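PDB 3AJX: 3-hexulose-6-phosphate synthase from Mycobacterium gastri, which is a magnesium-binding synthase with the closed beta/alpha-barrel (TIM-barrel) fold of the HUMPS family. Local coordinates for residues I28-T33 with I55-M60; A78-V83 with G105-L110; N148-A153 with F161-G166. The protein carries 1 engineered substitution. All coordinates share one frame; numbering follows the deposited sequence.

Contact 1 (I28-T33 with I55-M60); sequences IIELGT and IVFADM. With MG (magnesium ion), chain F.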
loop_
_atom_site.group_PDB
_atom_site.type_symbol
_atom_site.label_atom_id
_atom_site.label_comp_id
_atom_site.label_asym_id
_atom_site.label_seq_id
_atom_site.Cartn_x
_atom_site.Cartn_y
_atom_site.Cartn_z
ATOM N N ILE A 28 -2.870 20.633 6.948
ATOM C CA ILE A 28 -2.442 19.245 7.020
ATOM C C ILE A 28 -1.218 18.996 6.158
ATOM O O ILE A 28 -1.154 19.443 5.013
ATOM C CB ILE A 28 -3.586 18.314 6.540
ATOM C CG1 ILE A 28 -4.821 18.531 7.415
ATOM C CG2 ILE A 28 -3.141 16.853 6.572
ATOM C CD1 ILE A 28 -6.041 17.783 6.936
ATOM N N ILE A 29 -0.239 18.296 6.727
ATOM C CA ILE A 29 0.974 17.941 6.000
ATOM C C ILE A 29 0.936 16.434 5.784
ATOM O O ILE A 29 0.994 15.657 6.739
ATOM C CB ILE A 29 2.246 18.283 6.795
ATOM C CG1 ILE A 29 2.330 19.793 7.009
ATOM C CG2 ILE A 29 3.477 17.801 6.036
ATOM C CD1 ILE A 29 3.439 20.207 7.956
ATOM N N GLU A 30 0.823 16.033 4.524
ATOM C CA GLU A 30 0.771 14.619 4.173
ATOM C C GLU A 30 2.112 14.065 3.718
ATOM O O GLU A 30 2.803 14.680 2.907
ATOM C CB GLU A 30 -0.239 14.387 3.046
ATOM C CG GLU A 30 -0.165 12.991 2.438
ATOM C CD GLU A 30 -0.888 12.887 1.109
ATOM O OE1 GLU A 30 -1.924 13.561 0.944
ATOM O OE2 GLU A 30 -0.419 12.126 0.232
ATOM N N LEU A 31 2.466 12.901 4.255
ATOM C CA LEU A 31 3.685 12.204 3.861
ATOM C C LEU A 31 3.147 11.150 2.896
ATOM O O LEU A 31 2.432 10.231 3.302
ATOM C CB LEU A 31 4.361 11.529 5.061
ATOM C CG LEU A 31 4.940 12.402 6.184
ATOM C CD1 LEU A 31 5.854 13.463 5.585
ATOM C CD2 LEU A 31 3.821 13.053 6.965
ATOM N N GLY A 32 3.478 11.303 1.621
ATOM C CA GLY A 32 2.988 10.389 0.606
ATOM C C GLY A 32 3.388 8.938 0.755
ATOM O O GLY A 32 4.347 8.602 1.448
ATOM N N THR A 33 2.642 8.072 0.080
ATOM C CA THR A 33 2.904 6.644 0.130
ATOM C C THR A 33 4.318 6.297 -0.344
ATOM O O THR A 33 5.017 5.521 0.303
ATOM C CB THR A 33 1.861 5.879 -0.700
ATOM O OG1 THR A 33 0.547 6.291 -0.296
ATOM C CG2 THR A 33 1.999 4.384 -0.478
ATOM N N ILE A 55 -1.296 19.153 11.585
ATOM C CA ILE A 55 -1.863 17.814 11.485
ATOM C C ILE A 55 -1.005 17.027 10.503
ATOM O O ILE A 55 -0.856 17.424 9.348
ATOM C CB ILE A 55 -3.314 17.863 10.967
ATOM C CG1 ILE A 55 -4.206 18.547 12.005
ATOM C CG2 ILE A 55 -3.815 16.453 10.664
ATOM C CD1 ILE A 55 -5.615 18.823 11.527
ATOM N N VAL A 56 -0.433 15.921 10.970
ATOM C CA VAL A 56 0.412 15.081 10.128
ATOM C C VAL A 56 -0.388 13.880 9.631
ATOM O O VAL A 56 -0.932 13.105 10.415
ATOM C CB VAL A 56 1.669 14.626 10.891
ATOM C CG1 VAL A 56 2.457 13.629 10.059
ATOM C CG2 VAL A 56 2.543 15.845 11.195
ATOM N N PHE A 57 -0.441 13.754 8.310
ATOM C CA PHE A 57 -1.199 12.728 7.597
ATOM C C PHE A 57 -0.237 11.692 6.993
ATOM O O PHE A 57 0.581 12.029 6.139
ATOM C CB PHE A 57 -1.985 13.477 6.511
ATOM C CG PHE A 57 -2.903 12.635 5.677
ATOM C CD1 PHE A 57 -4.284 12.795 5.783
ATOM C CD2 PHE A 57 -2.400 11.811 4.676
ATOM C CE1 PHE A 57 -5.151 12.160 4.896
ATOM C CE2 PHE A 57 -3.257 11.173 3.786
ATOM C CZ PHE A 57 -4.640 11.353 3.896
ATOM N N ALA A 58 -0.321 10.444 7.450
ATOM C CA ALA A 58 0.542 9.381 6.926
ATOM C C ALA A 58 -0.256 8.570 5.909
ATOM O O ALA A 58 -1.190 7.856 6.280
ATOM C CB ALA A 58 1.031 8.479 8.067
ATOM N N ASP A 59 0.108 8.695 4.634
ATOM C CA ASP A 59 -0.594 8.000 3.556
ATOM C C ASP A 59 -0.127 6.553 3.427
ATOM O O ASP A 59 0.521 6.171 2.445
ATOM C CB ASP A 59 -0.374 8.735 2.229
ATOM C CG ASP A 59 -1.489 8.484 1.230
ATOM O OD1 ASP A 59 -2.330 7.596 1.477
ATOM O OD2 ASP A 59 -1.521 9.177 0.191
ATOM N N MET A 60 -0.472 5.747 4.425
ATOM C CA MET A 60 -0.094 4.338 4.456
ATOM C C MET A 60 -0.782 3.511 3.374
ATOM O O MET A 60 -0.202 2.560 2.850
ATOM C CB MET A 60 -0.441 3.744 5.826
ATOM C CG MET A 60 0.269 4.377 7.008
ATOM S SD MET A 60 2.027 3.961 7.077
ATOM C CE MET A 60 1.986 2.354 7.907
HETATM MG MG MG F . -2.442 10.683 -0.936
HETATM O O HOH W 1 -3.101 12.132 -0.920
HETATM O O HOH W 2 0.706 9.732 -1.560
HETATM O O HOH W 3 -3.127 9.498 -2.435
HETATM O O HOH W 4 -4.138 9.820 0.062
#
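Asp59 and Glu30 reach for the same magnesium ion. Asp59 OD2 binds it at 2.1 Å. Glu30 OE2 sits farther from the metal, at 2.7 Å. The two carboxylate planes stand 89° apart. OE2 of Glu30 and OD2 of Asp59 are 3.1 Å from each other, held close by the shared cation. Asp59 OD1 turns to other partners, Lys61 and Thr82. Thr33 OG1 donates to Asp59 O at 2.7 Å, from a position tilted out of the carbonyl plane, and also bonds to Lys61. A water links the backbone N of Thr33 to Asp59 OD2. Lys37 of the second subunit is bonded to Met60 O. Four backbone bonds hold the parallel strands in register: Ile29 N to Ile55 O, Phe57 N to Ile29 O, Leu31 N to Phe57 O and Asp59 N to Leu31 O.

Packing follows the two faces of the sheet. Glu30 CG lies anti to the backbone N (chi1 169°), and the chain runs on extended beside the Phe57 ring. Glu30 CG is 3.4 Å from Phe57 CD2, with the carboxylate turned 33° from the ring plane. Ile28 CG2 meets Phe57 CB at 3.6 Å on this same face. On the opposite face Leu31 CD2 presses on Val56 CG1 at 3.4 Å, a tight contact.

The metal site lies at the mouth of the barrel, toward the C-terminal ends of the strands. Strand 28-31 is bonded on its other edge to strand 2-7, and strand 55-62 is flanked by strand 80-84. Helix 42-50 covers the face of Ile29, Leu31, Val56 and Ala58.

Contact 2 (A78-V83 with G105-L110); sequences ADLVTV and GVVVDL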
loop_
_atom_site.group_PDB
_atom_site.type_symbol
_atom_site.label_atom_id
_atom_site.label_comp_id
_atom_site.label_asym_id
_atom_site.label_seq_id
_atom_site.Cartn_x
_atom_site.Cartn_y
_atom_site.Cartn_z
ATOM N N ALA A 78 1.956 10.214 13.498
ATOM C CA ALA A 78 0.864 10.577 12.609
ATOM C C ALA A 78 -0.395 10.900 13.403
ATOM O O ALA A 78 -0.656 10.302 14.447
ATOM C CB ALA A 78 0.581 9.441 11.631
ATOM N N ASP A 79 -1.167 11.860 12.901
ATOM C CA ASP A 79 -2.423 12.252 13.525
ATOM C C ASP A 79 -3.549 11.591 12.745
ATOM O O ASP A 79 -4.624 11.329 13.280
ATOM C CB ASP A 79 -2.590 13.769 13.478
ATOM C CG ASP A 79 -1.543 14.491 14.300
ATOM O OD1 ASP A 79 -0.741 15.246 13.710
ATOM O OD2 ASP A 79 -1.527 14.287 15.535
ATOM N N LEU A 80 -3.280 11.327 11.470
ATOM C CA LEU A 80 -4.241 10.689 10.581
ATOM C C LEU A 80 -3.508 9.663 9.726
ATOM O O LEU A 80 -2.356 9.874 9.347
ATOM C CB LEU A 80 -4.891 11.728 9.658
ATOM C CG LEU A 80 -5.750 12.827 10.294
ATOM C CD1 LEU A 80 -6.076 13.886 9.243
ATOM C CD2 LEU A 80 -7.016 12.221 10.871
ATOM N N VAL A 81 -4.178 8.555 9.426
ATOM C CA VAL A 81 -3.594 7.508 8.600
ATOM C C VAL A 81 -4.632 7.058 7.584
ATOM O O VAL A 81 -5.830 7.090 7.863
ATOM C CB VAL A 81 -3.174 6.282 9.442
ATOM C CG1 VAL A 81 -2.150 6.693 10.488
ATOM C CG2 VAL A 81 -4.391 5.658 10.096
ATOM N N THR A 82 -4.172 6.657 6.404
ATOM C CA THR A 82 -5.091 6.193 5.375
ATOM C C THR A 82 -5.130 4.684 5.269
ATOM O O THR A 82 -4.116 4.004 5.442
ATOM C CB THR A 82 -4.743 6.733 3.964
ATOM O OG1 THR A 82 -3.406 6.367 3.608
ATOM C CG2 THR A 82 -4.893 8.229 3.921
ATOM N N VAL A 83 -6.326 4.180 4.989
ATOM C CA VAL A 83 -6.579 2.763 4.781
ATOM C C VAL A 83 -7.351 2.772 3.470
ATOM O O VAL A 83 -8.178 3.658 3.251
ATOM C CB VAL A 83 -7.478 2.166 5.881
ATOM C CG1 VAL A 83 -7.782 0.699 5.571
ATOM C CG2 VAL A 83 -6.804 2.298 7.230
ATOM N N GLY A 105 -7.270 9.673 14.077
ATOM C CA GLY A 105 -8.256 9.283 13.092
ATOM C C GLY A 105 -7.820 8.575 11.831
ATOM O O GLY A 105 -6.670 8.657 11.404
ATOM N N VAL A 106 -8.776 7.878 11.234
ATOM C CA VAL A 106 -8.549 7.148 10.005
ATOM C C VAL A 106 -9.248 7.825 8.843
ATOM O O VAL A 106 -10.398 8.262 8.954
ATOM C CB VAL A 106 -9.088 5.701 10.097
ATOM C CG1 VAL A 106 -9.057 5.048 8.722
ATOM C CG2 VAL A 106 -8.255 4.896 11.074
ATOM N N VAL A 107 -8.537 7.916 7.728
ATOM C CA VAL A 107 -9.082 8.482 6.511
ATOM C C VAL A 107 -9.102 7.324 5.530
ATOM O O VAL A 107 -8.088 6.664 5.324
ATOM C CB VAL A 107 -8.184 9.603 5.955
ATOM C CG1 VAL A 107 -8.685 10.045 4.570
ATOM C CG2 VAL A 107 -8.179 10.773 6.922
ATOM N N VAL A 108 -10.258 7.043 4.945
ATOM C CA VAL A 108 -10.320 5.954 3.984
ATOM C C VAL A 108 -10.110 6.532 2.589
ATOM O O VAL A 108 -10.867 7.392 2.142
ATOM C CB VAL A 108 -11.671 5.210 4.068
ATOM C CG1 VAL A 108 -11.754 4.157 2.971
ATOM C CG2 VAL A 108 -11.808 4.552 5.440
ATOM N N ASP A 109 -9.054 6.070 1.926
ATOM C CA ASP A 109 -8.708 6.526 0.584
ATOM C C ASP A 109 -9.510 5.701 -0.416
ATOM O O ASP A 109 -9.299 4.494 -0.547
ATOM C CB ASP A 109 -7.206 6.330 0.347
ATOM C CG ASP A 109 -6.727 6.990 -0.924
ATOM O OD1 ASP A 109 -7.549 7.172 -1.842
ATOM O OD2 ASP A 109 -5.525 7.317 -1.011
ATOM N N LEU A 110 -10.431 6.351 -1.123
ATOM C CA LEU A 110 -11.278 5.648 -2.079
ATOM C C LEU A 110 -10.681 5.528 -3.477
ATOM O O LEU A 110 -11.393 5.247 -4.443
ATOM C CB LEU A 110 -12.656 6.324 -2.136
ATOM C CG LEU A 110 -13.404 6.320 -0.793
ATOM C CD1 LEU A 110 -14.707 7.097 -0.907
ATOM C CD2 LEU A 110 -13.685 4.881 -0.356
#
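The flat groups that meet between Asp79-Val83 and Gly105-Asp109 are peptide units, joined by backbone hydrogen bonds. Gly105 N bonds to Asp79 O, and Val107 N to Val81 O at 2.8 Å. Three more bonds run from Val81 N to Gly105 O, Val83 N to Val107 O and Asp109 N to Val83 O.

One face carries Leu80, Thr82, Gly105 and Val107. Leu80 CD2 rests 3.6 Å from Gly105 O, beside a residue with no side chain. Thr82 places OG1 between its backbone N and carbonyl carbon (chi1 57°). This turns CG2 to Val107 CB, 4.1 Å away, while OG1 bonds to Asp59. The other face is valine against valine. Val83 CG2 touches Val106 CG1 at 3.9 Å, and Val81 CG2 meets Val106 CG2 at 4.1 Å. This face is covered by helices 66-75 and 89-102. The carboxylate of Asp109 turns to Ile111 N and His134, and its nearest atom comes to about 5 Å from the magnesium ion.

Thr82 holds the metal-binding Asp59 from the second shell. Strand 80-84, helix 89-102 and strand 105-109 form a beta-alpha-beta unit, the repeating element of a TIM barrel.

Contact 3 (N148-A153 with F161-G166); sequences NGLLAA and FSVAGG. With SO4 (sulfate ion), chain G.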
loop_
_atom_site.group_PDB
_atom_site.type_symbol
_atom_site.label_atom_id
_atom_site.label_comp_id
_atom_site.label_asym_id
_atom_site.label_seq_id
_atom_site.Cartn_x
_atom_site.Cartn_y
_atom_site.Cartn_z
ATOM N N ASN A 148 -14.515 16.572 -11.914
ATOM C CA ASN A 148 -15.916 16.656 -11.515
ATOM C C ASN A 148 -16.517 15.316 -11.099
ATOM O O ASN A 148 -17.523 15.278 -10.389
ATOM C CB ASN A 148 -16.748 17.280 -12.638
ATOM C CG ASN A 148 -16.302 18.691 -12.973
ATOM O OD1 ASN A 148 -16.106 19.523 -12.084
ATOM N ND2 ASN A 148 -16.147 18.972 -14.263
ATOM N N GLY A 149 -15.906 14.221 -11.537
ATOM C CA GLY A 149 -16.400 12.910 -11.161
ATOM C C GLY A 149 -16.202 12.705 -9.669
ATOM O O GLY A 149 -17.054 12.135 -8.986
ATOM N N LEU A 150 -15.066 13.177 -9.162
ATOM C CA LEU A 150 -14.755 13.060 -7.742
ATOM C C LEU A 150 -15.651 13.986 -6.931
ATOM O O LEU A 150 -16.109 13.626 -5.847
ATOM C CB LEU A 150 -13.288 13.424 -7.484
ATOM C CG LEU A 150 -12.217 12.539 -8.123
ATOM C CD1 LEU A 150 -10.847 13.159 -7.895
ATOM C CD2 LEU A 150 -12.278 11.133 -7.534
ATOM N N LEU A 151 -15.900 15.182 -7.455
ATOM C CA LEU A 151 -16.740 16.145 -6.758
ATOM C C LEU A 151 -18.178 15.641 -6.684
ATOM O O LEU A 151 -18.841 15.791 -5.657
ATOM C CB LEU A 151 -16.690 17.507 -7.460
ATOM C CG LEU A 151 -15.293 18.116 -7.634
ATOM C CD1 LEU A 151 -15.404 19.506 -8.242
ATOM C CD2 LEU A 151 -14.590 18.188 -6.293
ATOM N N ALA A 152 -18.652 15.035 -7.770
ATOM C CA ALA A 152 -20.008 14.500 -7.810
ATOM C C ALA A 152 -20.148 13.381 -6.785
ATOM O O ALA A 152 -21.160 13.283 -6.089
ATOM C CB ALA A 152 -20.324 13.972 -9.209
ATOM N N ALA A 153 -19.126 12.538 -6.691
ATOM C CA ALA A 153 -19.149 11.433 -5.746
ATOM C C ALA A 153 -19.145 11.968 -4.320
ATOM O O ALA A 153 -19.855 11.454 -3.460
ATOM C CB ALA A 153 -17.946 10.520 -5.971
ATOM N N PHE A 161 -15.524 14.666 3.376
ATOM C CA PHE A 161 -14.536 14.223 2.397
ATOM C C PHE A 161 -13.491 15.239 1.982
ATOM O O PHE A 161 -13.659 16.448 2.154
ATOM C CB PHE A 161 -15.239 13.715 1.127
ATOM C CG PHE A 161 -15.886 14.805 0.300
ATOM C CD1 PHE A 161 -17.109 15.359 0.678
ATOM C CD2 PHE A 161 -15.269 15.274 -0.857
ATOM C CE1 PHE A 161 -17.707 16.363 -0.090
ATOM C CE2 PHE A 161 -15.855 16.279 -1.631
ATOM C CZ PHE A 161 -17.079 16.825 -1.247
ATOM N N SER A 162 -12.404 14.716 1.433
ATOM C CA SER A 162 -11.319 15.535 0.920
ATOM C C SER A 162 -11.236 15.183 -0.560
ATOM O O SER A 162 -11.752 14.148 -0.987
ATOM C CB SER A 162 -9.999 15.193 1.619
ATOM O OG SER A 162 -9.622 13.848 1.388
ATOM N N VAL A 163 -10.611 16.052 -1.346
ATOM C CA VAL A 163 -10.469 15.814 -2.774
ATOM C C VAL A 163 -9.001 15.864 -3.169
ATOM O O VAL A 163 -8.294 16.818 -2.847
ATOM C CB VAL A 163 -11.247 16.870 -3.599
ATOM C CG1 VAL A 163 -11.046 16.625 -5.089
ATOM C CG2 VAL A 163 -12.732 16.807 -3.250
ATOM N N ALA A 164 -8.549 14.815 -3.847
ATOM C CA ALA A 164 -7.175 14.720 -4.324
ATOM C C ALA A 164 -7.241 14.241 -5.770
ATOM O O ALA A 164 -7.720 13.139 -6.053
ATOM C CB ALA A 164 -6.373 13.734 -3.467
ATOM N N GLY A 165 -6.775 15.083 -6.687
ATOM C CA GLY A 165 -6.799 14.723 -8.093
ATOM C C GLY A 165 -6.297 15.842 -8.984
ATOM O O GLY A 165 -7.003 16.297 -9.885
ATOM N N GLY A 166 -5.073 16.290 -8.727
ATOM C CA GLY A 166 -4.496 17.353 -9.528
ATOM C C GLY A 166 -5.132 18.705 -9.277
ATOM O O GLY A 166 -5.212 19.537 -10.182
HETATM S S SO4 G . -1.963 15.664 -6.570
HETATM O O1 SO4 G . -0.756 15.710 -7.422
HETATM O O2 SO4 G . -2.946 14.712 -7.125
HETATM O O3 SO4 G . -2.570 17.008 -6.513
HETATM O O4 SO4 G . -1.579 15.241 -5.210
#
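Leu151 and Val163 form the tighter part. Leu151 CD2 reaches Val163 CG2 at 3.8 Å and lies 4.1 Å from Val163 CG1, so one methyl meets both branches. The two side chains cross at about a right angle. Leu150 points at the end of the strand. Its CG is anti to the carbonyl carbon (chi1 -63°) and the chain continues extended, bringing CD1 to 3.6 Å from Ala164 O. Gly165 has no side chain, and Leu150 CD1 comes within 4.3 Å of its CA.

Elsewhere the fit is looser. Leu150 CD1 is 4.5 Å from Val163 CG1, and no hydrogen bond crosses between the segments. Asn148, Gly149 and Ala152 line the solvent side. Past the strand, Gly166 N donates to sulfate O2 at 3.1 Å. The ion, probably from the crystallisation liquor, is also bonded by Gln140 NE2 and the backbone N of Gly186 and Gly187, a site consistent with the phosphate-binding place of many beta/alpha barrels.

The axes of residues 148-153 and strand 161-164 are antiparallel and 9.2 Å apart. Leu151 and Val163 also pack on helix 172-177. Ser162 and Ala164 face the barrel interior, where strands 130-134 and 182-185 lie on either side.

The three contacts follow one another along the chain, and none nests in or crosses another. Contact 1 closes first, after the chain leaves strand 28-31 and returns through helices 33-39 and 42-50 to strand 55-62. Contact 2 closes next, around helix 89-102. Contact 3 closes a short loop between helix 148-157 and the following strand. Contacts 1 and 2 touch, because strands 55-62 and 80-84 are neighbours: Val56 O and Asp79 N are 2.8 Å apart, a probable hydrogen bond. Contact 3 stands farther round the barrel, its centre about 18 Å from that of contact 1. It fastens an outer helix to the wall, whereas the others join adjacent strands.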